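Local coordinates for protein farnesyltransferase, putative (Trypanosoma cruzi, PDB 3WCA) that probably catalyses the condensation of two farnesyl diphosphate molecules to squalene, using magnesium and NADPH or NADH, on the way to lanosterol, at residues A[29-34]-A[115-120]; A[68-73]-A[97-102]; A[151-156]-A[223-228]; A[284-289]-A[310-315]. The protein carries 1 engineered substitution. All blocks are in the same frame, centred on the assembly; numbering follows the deposited sequence.

All four contacts belong to one all-helical chain. Contacts 1 and 4 are buried, and each pairs two helices through side chains, without hydrogen bonds between the segments. Contact 1 adds a ring stack, whereas contact 4 is almost wholly aliphatic. Contact 2 sets the end of the magnesium-bearing helix 51-72 against a loop. It is buried and apolar, except for one aspartate. Contact 3 is only partly buried and is the polar one, with a salt bridge, hydrogen bonds and waters. Contacts 1 and 2 touch, where Thr115 OG1 lies 4.1 Å from Trp97 O. Contacts 2 and 3 are about 9 Å apart at their nearest atoms, while contact 4 stands apart from both.

Contact 1. Residues A[29-34]-A[115-120]; sequences RFCYDI and THVTRA
The ring of Phe30 lies in an offset stack against the imidazole of His116. The centroids are 4.5 Å apart and the planes are inclined at 27°. The side chain of Phe30 can be followed outward from its first carbon. Phe30 CB sits over the imidazole face, 4.2 Å from the His116 ring centroid, as a CH-pi contact. Phe30 CG comes next, with His116 ND1 3.7 Å away. On the ring, Phe30 CD2 makes the nearest approach of the pair, 3.5 Å from His116 CB. Phe30 CD1 and Phe30 CE2 both reach toward His116 ND1 at longer range. ND1 thus lies over one face of the phenyl ring, displaced toward its rim. The torsion of Phe30 sets this up, because CG is anti to the backbone N (chi1 168°). His116 ND1 also makes a weak hydrogen bond to Arg113 O, just before the helix.

Cys31 fills the neighbouring position. Its SG packs 3.9 Å from Val117 CA and 4.1 Å from Ala120 CB. The thiol therefore rests on the backbone of the other helix as well as on its methyl groups. Beyond the pair, Cys31 also touches Ile59 and Leu62 of helix 51-72. Val117 touches Leu110 of helix 105-112.

The segment axes approach to 9.1 Å and cross at -124°. This is side-chain packing between the N-terminal helix 26-38 and helix 115-122, in the all-helical fold of the squalene/phytoene synthase family.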
loop_
_atom_site.group_PDB
_atom_site.type_symbol
_atom_site.label_atom_id
_atom_site.label_comp_id
_atom_site.label_asym_id
_atom_site.label_seq_id
_atom_site.Cartn_x
_atom_site.Cartn_y
_atom_site.Cartn_z
ATOM N N ARG A 29 -4.959 -6.733 -22.954
ATOM C CA ARG A 29 -4.130 -5.608 -23.373
ATOM C C ARG A 29 -4.639 -4.286 -22.813
ATOM O O ARG A 29 -3.849 -3.445 -22.379
ATOM C CB ARG A 29 -4.044 -5.543 -24.902
ATOM C CG ARG A 29 -3.111 -6.602 -25.489
ATOM C CD ARG A 29 -3.019 -6.504 -27.011
ATOM N NE ARG A 29 -2.062 -7.468 -27.553
ATOM C CZ ARG A 29 -0.739 -7.344 -27.471
ATOM N NH1 ARG A 29 -0.198 -6.288 -26.874
ATOM N NH2 ARG A 29 0.046 -8.286 -27.974
ATOM N N PHE A 30 -5.955 -4.099 -22.821
ATOM C CA PHE A 30 -6.534 -2.879 -22.289
ATOM C C PHE A 30 -6.196 -2.826 -20.806
ATOM O O PHE A 30 -5.777 -1.791 -20.281
ATOM C CB PHE A 30 -8.051 -2.881 -22.452
ATOM C CG PHE A 30 -8.739 -1.785 -21.680
ATOM C CD1 PHE A 30 -8.908 -0.523 -22.238
ATOM C CD2 PHE A 30 -9.175 -2.007 -20.377
ATOM C CE1 PHE A 30 -9.502 0.499 -21.509
ATOM C CE2 PHE A 30 -9.769 -0.991 -19.637
ATOM C CZ PHE A 30 -9.934 0.262 -20.200
ATOM N N CYS A 31 -6.398 -3.952 -20.130
ATOM C CA CYS A 31 -6.113 -4.049 -18.705
ATOM C C CYS A 31 -4.703 -3.561 -18.388
ATOM O O CYS A 31 -4.510 -2.704 -17.527
ATOM C CB CYS A 31 -6.279 -5.493 -18.234
ATOM S SG CYS A 31 -7.996 -6.025 -18.043
ATOM N N TYR A 32 -3.719 -4.112 -19.090
ATOM C CA TYR A 32 -2.335 -3.728 -18.874
ATOM C C TYR A 32 -2.100 -2.288 -19.297
ATOM O O TYR A 32 -1.231 -1.611 -18.751
ATOM C CB TYR A 32 -1.400 -4.671 -19.633
ATOM C CG TYR A 32 -1.173 -5.995 -18.935
ATOM C CD1 TYR A 32 -0.450 -6.064 -17.742
ATOM C CD2 TYR A 32 -1.684 -7.179 -19.462
ATOM C CE1 TYR A 32 -0.244 -7.279 -17.090
ATOM C CE2 TYR A 32 -1.480 -8.401 -18.817
ATOM C CZ TYR A 32 -0.762 -8.444 -17.634
ATOM O OH TYR A 32 -0.565 -9.651 -17.003
ATOM N N ASP A 33 -2.880 -1.818 -20.265
ATOM C CA ASP A 33 -2.756 -0.444 -20.736
ATOM C C ASP A 33 -3.350 0.530 -19.732
ATOM O O ASP A 33 -2.794 1.599 -19.486
ATOM C CB ASP A 33 -3.463 -0.273 -22.079
ATOM C CG ASP A 33 -2.539 -0.488 -23.256
ATOM O OD1 ASP A 33 -1.722 -1.437 -23.216
ATOM O OD2 ASP A 33 -2.639 0.290 -24.231
ATOM N N ILE A 34 -4.484 0.168 -19.145
ATOM C CA ILE A 34 -5.101 1.060 -18.185
ATOM C C ILE A 34 -4.252 1.028 -16.919
ATOM O O ILE A 34 -4.078 2.040 -16.252
ATOM C CB ILE A 34 -6.578 0.648 -17.904
ATOM C CG1 ILE A 34 -7.341 1.836 -17.324
ATOM C CG2 ILE A 34 -6.644 -0.530 -16.968
ATOM C CD1 ILE A 34 -7.598 2.942 -18.339
ATOM N N THR A 115 -15.832 -3.298 -18.936
ATOM C CA THR A 115 -16.143 -4.578 -19.556
ATOM C C THR A 115 -14.892 -5.414 -19.807
ATOM O O THR A 115 -14.894 -6.631 -19.609
ATOM C CB THR A 115 -16.851 -4.388 -20.905
ATOM O OG1 THR A 115 -17.946 -3.482 -20.748
ATOM C CG2 THR A 115 -17.377 -5.716 -21.416
ATOM N N HIS A 116 -13.820 -4.764 -20.247
ATOM C CA HIS A 116 -12.586 -5.488 -20.539
ATOM C C HIS A 116 -12.046 -6.241 -19.342
ATOM O O HIS A 116 -11.484 -7.320 -19.486
ATOM C CB HIS A 116 -11.513 -4.540 -21.061
ATOM C CG HIS A 116 -11.863 -3.894 -22.361
ATOM N ND1 HIS A 116 -12.291 -2.588 -22.452
ATOM C CD2 HIS A 116 -11.867 -4.381 -23.624
ATOM C CE1 HIS A 116 -12.545 -2.296 -23.716
ATOM N NE2 HIS A 116 -12.295 -3.368 -24.448
ATOM N N VAL A 117 -12.224 -5.667 -18.159
ATOM C CA VAL A 117 -11.745 -6.284 -16.931
ATOM C C VAL A 117 -12.563 -7.518 -16.570
ATOM O O VAL A 117 -12.010 -8.558 -16.218
ATOM C CB VAL A 117 -11.809 -5.292 -15.744
ATOM C CG1 VAL A 117 -11.151 -5.907 -14.524
ATOM C CG2 VAL A 117 -11.135 -3.993 -16.116
ATOM N N THR A 118 -13.884 -7.403 -16.641
ATOM C CA THR A 118 -14.738 -8.538 -16.305
ATOM C C THR A 118 -14.561 -9.667 -17.311
ATOM O O THR A 118 -14.604 -10.841 -16.941
ATOM C CB THR A 118 -16.213 -8.133 -16.237
ATOM O OG1 THR A 118 -16.601 -7.530 -17.476
ATOM C CG2 THR A 118 -16.434 -7.150 -15.098
ATOM N N ARG A 119 -14.355 -9.326 -18.579
ATOM C CA ARG A 119 -14.151 -10.366 -19.590
ATOM C C ARG A 119 -12.877 -11.121 -19.249
ATOM O O ARG A 119 -12.877 -12.343 -19.138
ATOM C CB ARG A 119 -13.999 -9.772 -20.989
ATOM C CG ARG A 119 -15.198 -9.023 -21.504
ATOM C CD ARG A 119 -15.066 -8.838 -23.001
ATOM N NE ARG A 119 -16.006 -7.854 -23.521
ATOM C CZ ARG A 119 -16.452 -7.849 -24.773
ATOM N NH1 ARG A 119 -16.048 -8.783 -25.629
ATOM N NH2 ARG A 119 -17.293 -6.906 -25.171
ATOM N N ALA A 120 -11.789 -10.373 -19.098
ATOM C CA ALA A 120 -10.498 -10.955 -18.758
ATOM C C ALA A 120 -10.662 -11.791 -17.497
ATOM O O ALA A 120 -10.074 -12.865 -17.360
ATOM C CB ALA A 120 -9.483 -9.851 -18.522
#

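Contact 2. Residues A[68-73]-A[97-102]; sequences DTVEDD and WCMSGV
Apolar contacts between Val102, Val70 and Met99 make up much of this interface. Val102 CG1 lies 4.1 Å from Val70 CA and 3.9 Å from Thr69 O, against the backbone of the helix. Val102 points this methyl there with CG1 anti to its backbone N (chi1 -175°). Val70 CG2 meets the sulfur Met99 SD at 4.1 Å, and the two side chains cross at about a right angle. Leu111 of helix 105-112 also touches Thr69, Met99 and Val102.

The polar part belongs to Asp73. Its OD2 lies 3.7 Å from Val102 CG1, a contact of van der Waals kind. That same oxygen accepts a hydrogen bond from Gly103 N, just beyond the loop segment. Asp73 OD1 is bonded to Ser75 OG. Through OD2, Asp73, which follows the helical residues, is thus bonded to the loop backbone while the same oxygen rests on the Val102 methyl.

The magnesium ligands Asp68, Glu71 and Asp72 lie on the same helix segment and take no part in this contact. The packing holds loop 97-102 against the helix that carries the aspartate-rich metal site characteristic of squalene synthases.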
loop_
_atom_site.group_PDB
_atom_site.type_symbol
_atom_site.label_atom_id
_atom_site.label_comp_id
_atom_site.label_asym_id
_atom_site.label_seq_id
_atom_site.Cartn_x
_atom_site.Cartn_y
_atom_site.Cartn_z
ATOM N N ASP A 68 -11.465 1.846 -5.395
ATOM C CA ASP A 68 -10.796 3.032 -4.898
ATOM C C ASP A 68 -11.316 4.284 -5.584
ATOM O O ASP A 68 -11.493 5.323 -4.950
ATOM C CB ASP A 68 -9.289 2.921 -5.112
ATOM C CG ASP A 68 -8.547 4.093 -4.534
ATOM O OD1 ASP A 68 -8.528 4.219 -3.293
ATOM O OD2 ASP A 68 -8.000 4.898 -5.316
ATOM N N THR A 69 -11.557 4.180 -6.884
ATOM C CA THR A 69 -12.047 5.305 -7.662
ATOM C C THR A 69 -13.423 5.772 -7.169
ATOM O O THR A 69 -13.717 6.969 -7.168
ATOM C CB THR A 69 -12.099 4.937 -9.160
ATOM O OG1 THR A 69 -10.768 4.676 -9.618
ATOM C CG2 THR A 69 -12.686 6.064 -9.978
ATOM N N VAL A 70 -14.266 4.833 -6.745
ATOM C CA VAL A 70 -15.582 5.207 -6.233
ATOM C C VAL A 70 -15.422 5.838 -4.840
ATOM O O VAL A 70 -15.993 6.890 -4.550
ATOM C CB VAL A 70 -16.522 3.982 -6.141
ATOM C CG1 VAL A 70 -17.842 4.384 -5.482
ATOM C CG2 VAL A 70 -16.783 3.422 -7.530
ATOM N N GLU A 71 -14.627 5.201 -3.990
ATOM C CA GLU A 71 -14.402 5.701 -2.643
ATOM C C GLU A 71 -13.799 7.105 -2.611
ATOM O O GLU A 71 -14.156 7.918 -1.751
ATOM C CB GLU A 71 -13.484 4.749 -1.873
ATOM C CG GLU A 71 -13.017 5.296 -0.529
ATOM C CD GLU A 71 -11.822 4.543 0.029
ATOM O OE1 GLU A 71 -10.893 4.242 -0.750
ATOM O OE2 GLU A 71 -11.802 4.269 1.247
ATOM N N ASP A 72 -12.895 7.392 -3.546
ATOM C CA ASP A 72 -12.224 8.690 -3.578
ATOM C C ASP A 72 -12.908 9.836 -4.310
ATOM O O ASP A 72 -12.497 10.985 -4.161
ATOM C CB ASP A 72 -10.795 8.532 -4.121
ATOM C CG ASP A 72 -9.902 7.736 -3.181
ATOM O OD1 ASP A 72 -10.006 7.943 -1.952
ATOM O OD2 ASP A 72 -9.093 6.913 -3.663
ATOM N N ASP A 73 -13.934 9.553 -5.102
ATOM C CA ASP A 73 -14.606 10.636 -5.803
ATOM C C ASP A 73 -15.448 11.399 -4.788
ATOM O O ASP A 73 -16.494 10.921 -4.361
ATOM C CB ASP A 73 -15.506 10.109 -6.917
ATOM C CG ASP A 73 -16.024 11.224 -7.805
ATOM O OD1 ASP A 73 -15.989 12.389 -7.360
ATOM O OD2 ASP A 73 -16.469 10.947 -8.938
ATOM N N TRP A 97 -21.696 -4.867 -17.310
ATOM C CA TRP A 97 -21.722 -3.803 -16.318
ATOM C C TRP A 97 -20.602 -2.772 -16.495
ATOM O O TRP A 97 -19.499 -3.102 -16.936
ATOM C CB TRP A 97 -21.632 -4.394 -14.911
ATOM C CG TRP A 97 -21.846 -3.368 -13.857
ATOM C CD1 TRP A 97 -23.037 -2.992 -13.314
ATOM C CD2 TRP A 97 -20.851 -2.522 -13.271
ATOM N NE1 TRP A 97 -22.849 -1.962 -12.424
ATOM C CE2 TRP A 97 -21.514 -1.653 -12.379
ATOM C CE3 TRP A 97 -19.460 -2.413 -13.413
ATOM C CZ2 TRP A 97 -20.837 -0.683 -11.630
ATOM C CZ3 TRP A 97 -18.787 -1.450 -12.670
ATOM C CH2 TRP A 97 -19.479 -0.598 -11.789
ATOM N N CYS A 98 -20.906 -1.521 -16.148
ATOM C CA CYS A 98 -19.950 -0.417 -16.216
ATOM C C CYS A 98 -20.552 0.822 -15.543
ATOM O O CYS A 98 -21.766 0.898 -15.342
ATOM C CB CYS A 98 -19.564 -0.111 -17.669
ATOM S SG CYS A 98 -20.843 0.665 -18.664
ATOM N N MET A 99 -19.701 1.782 -15.187
ATOM C CA MET A 99 -20.138 3.006 -14.511
ATOM C C MET A 99 -19.703 4.235 -15.312
ATOM O O MET A 99 -18.530 4.364 -15.677
ATOM C CB MET A 99 -19.537 3.044 -13.106
ATOM C CG MET A 99 -20.191 4.025 -12.165
ATOM S SD MET A 99 -19.503 3.869 -10.517
ATOM C CE MET A 99 -20.437 2.487 -9.866
ATOM N N SER A 100 -20.636 5.155 -15.552
ATOM C CA SER A 100 -20.352 6.332 -16.369
ATOM C C SER A 100 -19.928 7.669 -15.769
ATOM O O SER A 100 -19.106 8.363 -16.368
ATOM C CB SER A 100 -21.535 6.592 -17.305
ATOM O OG SER A 100 -21.688 5.535 -18.236
ATOM N N GLY A 101 -20.463 8.058 -14.616
ATOM C CA GLY A 101 -20.082 9.359 -14.077
ATOM C C GLY A 101 -19.238 9.393 -12.816
ATOM O O GLY A 101 -19.535 10.135 -11.878
ATOM N N VAL A 102 -18.164 8.617 -12.790
ATOM C CA VAL A 102 -17.329 8.579 -11.604
ATOM C C VAL A 102 -15.838 8.577 -11.920
ATOM O O VAL A 102 -15.391 7.912 -12.852
ATOM C CB VAL A 102 -17.673 7.338 -10.764
ATOM C CG1 VAL A 102 -16.899 7.353 -9.463
ATOM C CG2 VAL A 102 -19.174 7.294 -10.507
#

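Contact 3. Residues A[151-156]-A[223-228]; sequences VETKAD and PREIWE
Glu152 and Arg224 form a salt bridge, with Arg224 NE 2.5 Å from Glu152 OE1. That is shorter than expected, so the exact length is uncertain, and the bond is bent (140° at the hydrogen). The two side chains run alongside each other in the same direction. Their flat groups are nearly coplanar, 17° apart, and OE1 lies in the guanidinium plane at its edge. The bent chain of Glu152 (chi2 -60°) brings the carboxylate there.

Two backbone amides add bonds in opposite directions. Glu225 N donates to Glu152 O at 2.7 Å, nearly in line with the carbonyl bond. Lys154 N donates to Glu225 OE1 at 2.9 Å, and reaches that oxygen from above the carboxylate plane. A water donates to Glu225 OE1 and accepts from Ala155 N. Another water bridges Val151 O and Trp227 NE1.

Thr153 is the N-cap of helix 154-179. It forms a capping box with Asp156: Asp156 N donates to Thr153 OG1 at 2.8 Å, while Asp156 OD1 receives Thr153 N. OD1 also takes Glu152 N, and Arg149 pairs with OD2. Lys154 is the first residue of this helix, so its bond to Glu225 brings a carboxylate of the other segment to the helix start.

Packing lies further out. The aliphatic chain of Lys154 crosses Glu225 at about a right angle, then puts CE 4.0 Å from Ile226 CD1. Pro223 CB rests 3.5 Å from Thr153 O. Met253 of helix 243-258 touches both Pro223 and Ile226.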
loop_
_atom_site.group_PDB
_atom_site.type_symbol
_atom_site.label_atom_id
_atom_site.label_comp_id
_atom_site.label_asym_id
_atom_site.label_seq_id
_atom_site.Cartn_x
_atom_site.Cartn_y
_atom_site.Cartn_z
ATOM N N VAL A 151 -10.777 8.526 11.171
ATOM C CA VAL A 151 -9.771 7.629 11.714
ATOM C C VAL A 151 -9.314 8.322 12.985
ATOM O O VAL A 151 -8.438 9.187 12.959
ATOM C CB VAL A 151 -8.566 7.464 10.760
ATOM C CG1 VAL A 151 -7.557 6.494 11.365
ATOM C CG2 VAL A 151 -9.035 6.962 9.409
ATOM N N GLU A 152 -9.922 7.954 14.102
ATOM C CA GLU A 152 -9.575 8.584 15.364
ATOM C C GLU A 152 -8.454 7.875 16.118
ATOM O O GLU A 152 -7.496 8.507 16.564
ATOM C CB GLU A 152 -10.820 8.670 16.257
ATOM C CG GLU A 152 -11.988 9.463 15.658
ATOM C CD GLU A 152 -11.632 10.917 15.356
ATOM O OE1 GLU A 152 -10.987 11.567 16.206
ATOM O OE2 GLU A 152 -12.010 11.416 14.272
ATOM N N THR A 153 -8.577 6.561 16.250
ATOM C CA THR A 153 -7.604 5.769 16.991
ATOM C C THR A 153 -6.554 5.061 16.136
ATOM O O THR A 153 -6.675 4.992 14.913
ATOM C CB THR A 153 -8.316 4.684 17.809
ATOM O OG1 THR A 153 -8.981 3.791 16.904
ATOM C CG2 THR A 153 -9.354 5.313 18.775
ATOM N N LYS A 154 -5.540 4.526 16.809
ATOM C CA LYS A 154 -4.472 3.788 16.162
ATOM C C LYS A 154 -5.095 2.503 15.650
ATOM O O LYS A 154 -4.684 1.966 14.622
ATOM C CB LYS A 154 -3.363 3.474 17.165
ATOM C CG LYS A 154 -2.766 4.721 17.774
ATOM C CD LYS A 154 -1.665 4.411 18.774
ATOM C CE LYS A 154 -0.410 3.880 18.113
ATOM N NZ LYS A 154 0.702 3.809 19.114
ATOM N N ALA A 155 -6.091 2.019 16.386
ATOM C CA ALA A 155 -6.825 0.814 16.017
ATOM C C ALA A 155 -7.550 1.110 14.712
ATOM O O ALA A 155 -7.570 0.279 13.805
ATOM C CB ALA A 155 -7.837 0.457 17.112
ATOM N N ASP A 156 -8.156 2.294 14.633
ATOM C CA ASP A 156 -8.855 2.723 13.425
ATOM C C ASP A 156 -7.840 2.773 12.273
ATOM O O ASP A 156 -8.096 2.255 11.191
ATOM C CB ASP A 156 -9.449 4.133 13.596
ATOM C CG ASP A 156 -10.678 4.174 14.506
ATOM O OD1 ASP A 156 -11.028 5.296 14.933
ATOM O OD2 ASP A 156 -11.298 3.122 14.783
ATOM N N PRO A 223 -3.853 9.186 12.475
ATOM C CA PRO A 223 -4.810 9.015 13.575
ATOM C C PRO A 223 -4.733 10.079 14.670
ATOM O O PRO A 223 -3.648 10.431 15.142
ATOM C CB PRO A 223 -4.470 7.630 14.102
ATOM C CG PRO A 223 -2.985 7.601 13.941
ATOM C CD PRO A 223 -2.798 8.161 12.548
ATOM N N ARG A 224 -5.894 10.588 15.070
ATOM C CA ARG A 224 -5.954 11.594 16.124
ATOM C C ARG A 224 -5.195 11.092 17.354
ATOM O O ARG A 224 -4.442 11.834 17.977
ATOM C CB ARG A 224 -7.415 11.876 16.493
ATOM C CG ARG A 224 -7.603 12.795 17.696
ATOM C CD ARG A 224 -9.074 12.919 18.065
ATOM N NE ARG A 224 -9.816 13.648 17.045
ATOM C CZ ARG A 224 -9.814 14.969 16.922
ATOM N NH1 ARG A 224 -9.113 15.710 17.770
ATOM N NH2 ARG A 224 -10.498 15.547 15.942
ATOM N N GLU A 225 -5.385 9.823 17.693
ATOM C CA GLU A 225 -4.712 9.259 18.849
ATOM C C GLU A 225 -3.225 9.591 18.838
ATOM O O GLU A 225 -2.614 9.734 19.893
ATOM C CB GLU A 225 -4.895 7.738 18.906
ATOM C CG GLU A 225 -4.462 7.144 20.241
ATOM C CD GLU A 225 -4.537 5.626 20.287
ATOM O OE1 GLU A 225 -5.447 5.051 19.658
ATOM O OE2 GLU A 225 -3.692 5.008 20.970
ATOM N N ILE A 226 -2.639 9.724 17.654
ATOM C CA ILE A 226 -1.220 10.041 17.575
ATOM C C ILE A 226 -0.945 11.541 17.455
ATOM O O ILE A 226 -0.095 12.078 18.177
ATOM C CB ILE A 226 -0.529 9.279 16.394
ATOM C CG1 ILE A 226 -0.481 7.784 16.714
ATOM C CG2 ILE A 226 0.884 9.817 16.156
ATOM C CD1 ILE A 226 0.238 6.934 15.670
ATOM N N TRP A 227 -1.655 12.239 16.576
ATOM C CA TRP A 227 -1.376 13.658 16.437
ATOM C C TRP A 227 -1.877 14.595 17.541
ATOM O O TRP A 227 -1.331 15.691 17.708
ATOM C CB TRP A 227 -1.835 14.188 15.066
ATOM C CG TRP A 227 -3.294 14.055 14.705
ATOM C CD1 TRP A 227 -3.838 13.161 13.825
ATOM C CD2 TRP A 227 -4.362 14.928 15.096
ATOM N NE1 TRP A 227 -5.169 13.429 13.636
ATOM C CE2 TRP A 227 -5.519 14.507 14.406
ATOM C CE3 TRP A 227 -4.453 16.026 15.963
ATOM C CZ2 TRP A 227 -6.758 15.152 14.550
ATOM C CZ3 TRP A 227 -5.686 16.667 16.107
ATOM C CH2 TRP A 227 -6.820 16.224 15.403
ATOM N N GLU A 228 -2.882 14.180 18.309
ATOM C CA GLU A 228 -3.403 15.060 19.359
ATOM C C GLU A 228 -2.418 15.290 20.507
ATOM O O GLU A 228 -2.673 16.092 21.410
ATOM C CB GLU A 228 -4.740 14.532 19.891
ATOM C CG GLU A 228 -4.666 13.345 20.837
ATOM C CD GLU A 228 -6.053 12.899 21.276
ATOM O OE1 GLU A 228 -6.945 13.769 21.397
ATOM O OE2 GLU A 228 -6.257 11.690 21.506
HETATM O O HOH W 1 -7.261 11.979 12.953
HETATM O O HOH W 2 -5.950 2.542 19.473
#

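Contact 4. Residues A[284-289]-A[310-315]; sequences QVMAMA and GATARI
Ile315 reaches across to Val285, Met286 and Ala289 and carries most of this contact. Its two branches divide the work. The CG2 branch is anti to the backbone N and lies 3.6 Å from Val285 CG1. It also meets Met286 CG at 4.0 Å. The other branch runs out through CG1 in an extended shape (chi2 171°). This carries Ile315 CD1 to 4.1 Å from Ala289 CB, one helical turn along from Val285. Val285 answers with CG1 and CB, and the two side chains slide past each other in opposite directions.

Met286 bends at both of its outer torsions, and chi2 is an unusual -104°. The bends turn the thioether to Thr312, where Met286 CE lies 3.9 Å from Thr312 CG2. Met286 SD is almost as near to the same methyl. Thr312 offers CG2 here, while its OG1 is hydrogen-bonded to Thr308 O, just before the helix.

The segments run at 147° to each other, close to antiparallel, with axes 10.4 Å apart at closest approach. Helix 322-338 also touches Val285 and Ala289, through Thr325, Leu329 and Tyr332. Aliphatic carbons and a thioether sulfur make up the side-chain contacts between the segments. Helices 274-294 and 309-318 are therefore joined here by van der Waals packing and the hydrophobic effect, so the fit probably depends on shape rather than on polar pairing.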
loop_
_atom_site.group_PDB
_atom_site.type_symbol
_atom_site.label_atom_id
_atom_site.label_comp_id
_atom_site.label_asym_id
_atom_site.label_seq_id
_atom_site.Cartn_x
_atom_site.Cartn_y
_atom_site.Cartn_z
ATOM N N GLN A 284 8.586 -3.190 -0.945
ATOM C CA GLN A 284 8.980 -3.095 0.450
ATOM C C GLN A 284 10.302 -2.337 0.580
ATOM O O GLN A 284 10.436 -1.459 1.429
ATOM C CB GLN A 284 9.122 -4.488 1.085
ATOM C CG GLN A 284 7.833 -5.329 1.128
ATOM C CD GLN A 284 6.715 -4.664 1.905
ATOM O OE1 GLN A 284 6.958 -3.989 2.909
ATOM N NE2 GLN A 284 5.482 -4.854 1.453
ATOM N N VAL A 285 11.284 -2.669 -0.251
ATOM C CA VAL A 285 12.563 -1.971 -0.173
ATOM C C VAL A 285 12.377 -0.476 -0.502
ATOM O O VAL A 285 13.005 0.385 0.111
ATOM C CB VAL A 285 13.595 -2.600 -1.121
ATOM C CG1 VAL A 285 14.880 -1.787 -1.110
ATOM C CG2 VAL A 285 13.873 -4.036 -0.692
ATOM N N MET A 286 11.506 -0.173 -1.457
ATOM C CA MET A 286 11.220 1.212 -1.835
ATOM C C MET A 286 10.563 1.970 -0.674
ATOM O O MET A 286 10.825 3.149 -0.460
ATOM C CB MET A 286 10.266 1.238 -3.018
ATOM C CG MET A 286 10.778 0.491 -4.199
ATOM S SD MET A 286 11.352 1.653 -5.383
ATOM C CE MET A 286 10.010 1.449 -6.562
ATOM N N ALA A 287 9.685 1.283 0.046
ATOM C CA ALA A 287 8.991 1.882 1.175
ATOM C C ALA A 287 9.987 2.228 2.273
ATOM O O ALA A 287 9.915 3.305 2.864
ATOM C CB ALA A 287 7.922 0.924 1.709
ATOM N N MET A 288 10.924 1.322 2.540
ATOM C CA MET A 288 11.919 1.582 3.569
ATOM C C MET A 288 12.838 2.735 3.160
ATOM O O MET A 288 13.281 3.502 4.018
ATOM C CB MET A 288 12.737 0.327 3.874
ATOM C CG MET A 288 13.720 0.501 5.038
ATOM S SD MET A 288 12.951 0.726 6.684
ATOM C CE MET A 288 12.562 -0.917 7.015
ATOM N N ALA A 289 13.111 2.871 1.858
ATOM C CA ALA A 289 13.961 3.967 1.387
ATOM C C ALA A 289 13.203 5.283 1.581
ATOM O O ALA A 289 13.775 6.277 2.047
ATOM C CB ALA A 289 14.333 3.785 -0.097
ATOM N N GLY A 310 17.877 7.005 -9.659
ATOM C CA GLY A 310 19.006 6.086 -9.658
ATOM C C GLY A 310 18.903 5.069 -8.532
ATOM O O GLY A 310 19.202 3.880 -8.713
ATOM N N ALA A 311 18.492 5.531 -7.358
ATOM C CA ALA A 311 18.308 4.627 -6.222
ATOM C C ALA A 311 17.198 3.629 -6.582
ATOM O O ALA A 311 17.269 2.449 -6.252
ATOM C CB ALA A 311 17.901 5.419 -4.965
ATOM N N THR A 312 16.172 4.111 -7.261
ATOM C CA THR A 312 15.066 3.243 -7.656
ATOM C C THR A 312 15.564 2.139 -8.583
ATOM O O THR A 312 15.274 0.946 -8.372
ATOM C CB THR A 312 13.964 4.053 -8.356
ATOM O OG1 THR A 312 13.476 5.049 -7.448
ATOM C CG2 THR A 312 12.805 3.149 -8.761
ATOM N N ALA A 313 16.331 2.528 -9.601
ATOM C CA ALA A 313 16.872 1.554 -10.548
ATOM C C ALA A 313 17.709 0.529 -9.803
ATOM O O ALA A 313 17.617 -0.669 -10.072
ATOM C CB ALA A 313 17.721 2.260 -11.621
ATOM N N ARG A 314 18.505 0.991 -8.845
ATOM C CA ARG A 314 19.357 0.093 -8.083
ATOM C C ARG A 314 18.519 -0.891 -7.283
ATOM O O ARG A 314 18.845 -2.079 -7.210
ATOM C CB ARG A 314 20.261 0.884 -7.141
ATOM C CG ARG A 314 21.337 0.055 -6.439
ATOM C CD ARG A 314 22.074 0.886 -5.381
ATOM N NE ARG A 314 22.555 2.145 -5.936
ATOM C CZ ARG A 314 22.263 3.353 -5.450
ATOM N NH1 ARG A 314 21.482 3.489 -4.378
ATOM N NH2 ARG A 314 22.753 4.432 -6.042
ATOM N N ILE A 315 17.448 -0.395 -6.671
ATOM C CA ILE A 315 16.573 -1.257 -5.878
ATOM C C ILE A 315 15.930 -2.317 -6.787
ATOM O O ILE A 315 15.886 -3.496 -6.448
ATOM C CB ILE A 315 15.479 -0.427 -5.166
ATOM C CG1 ILE A 315 16.119 0.374 -4.023
ATOM C CG2 ILE A 315 14.337 -1.356 -4.682
ATOM C CD1 ILE A 315 15.207 1.400 -3.360
#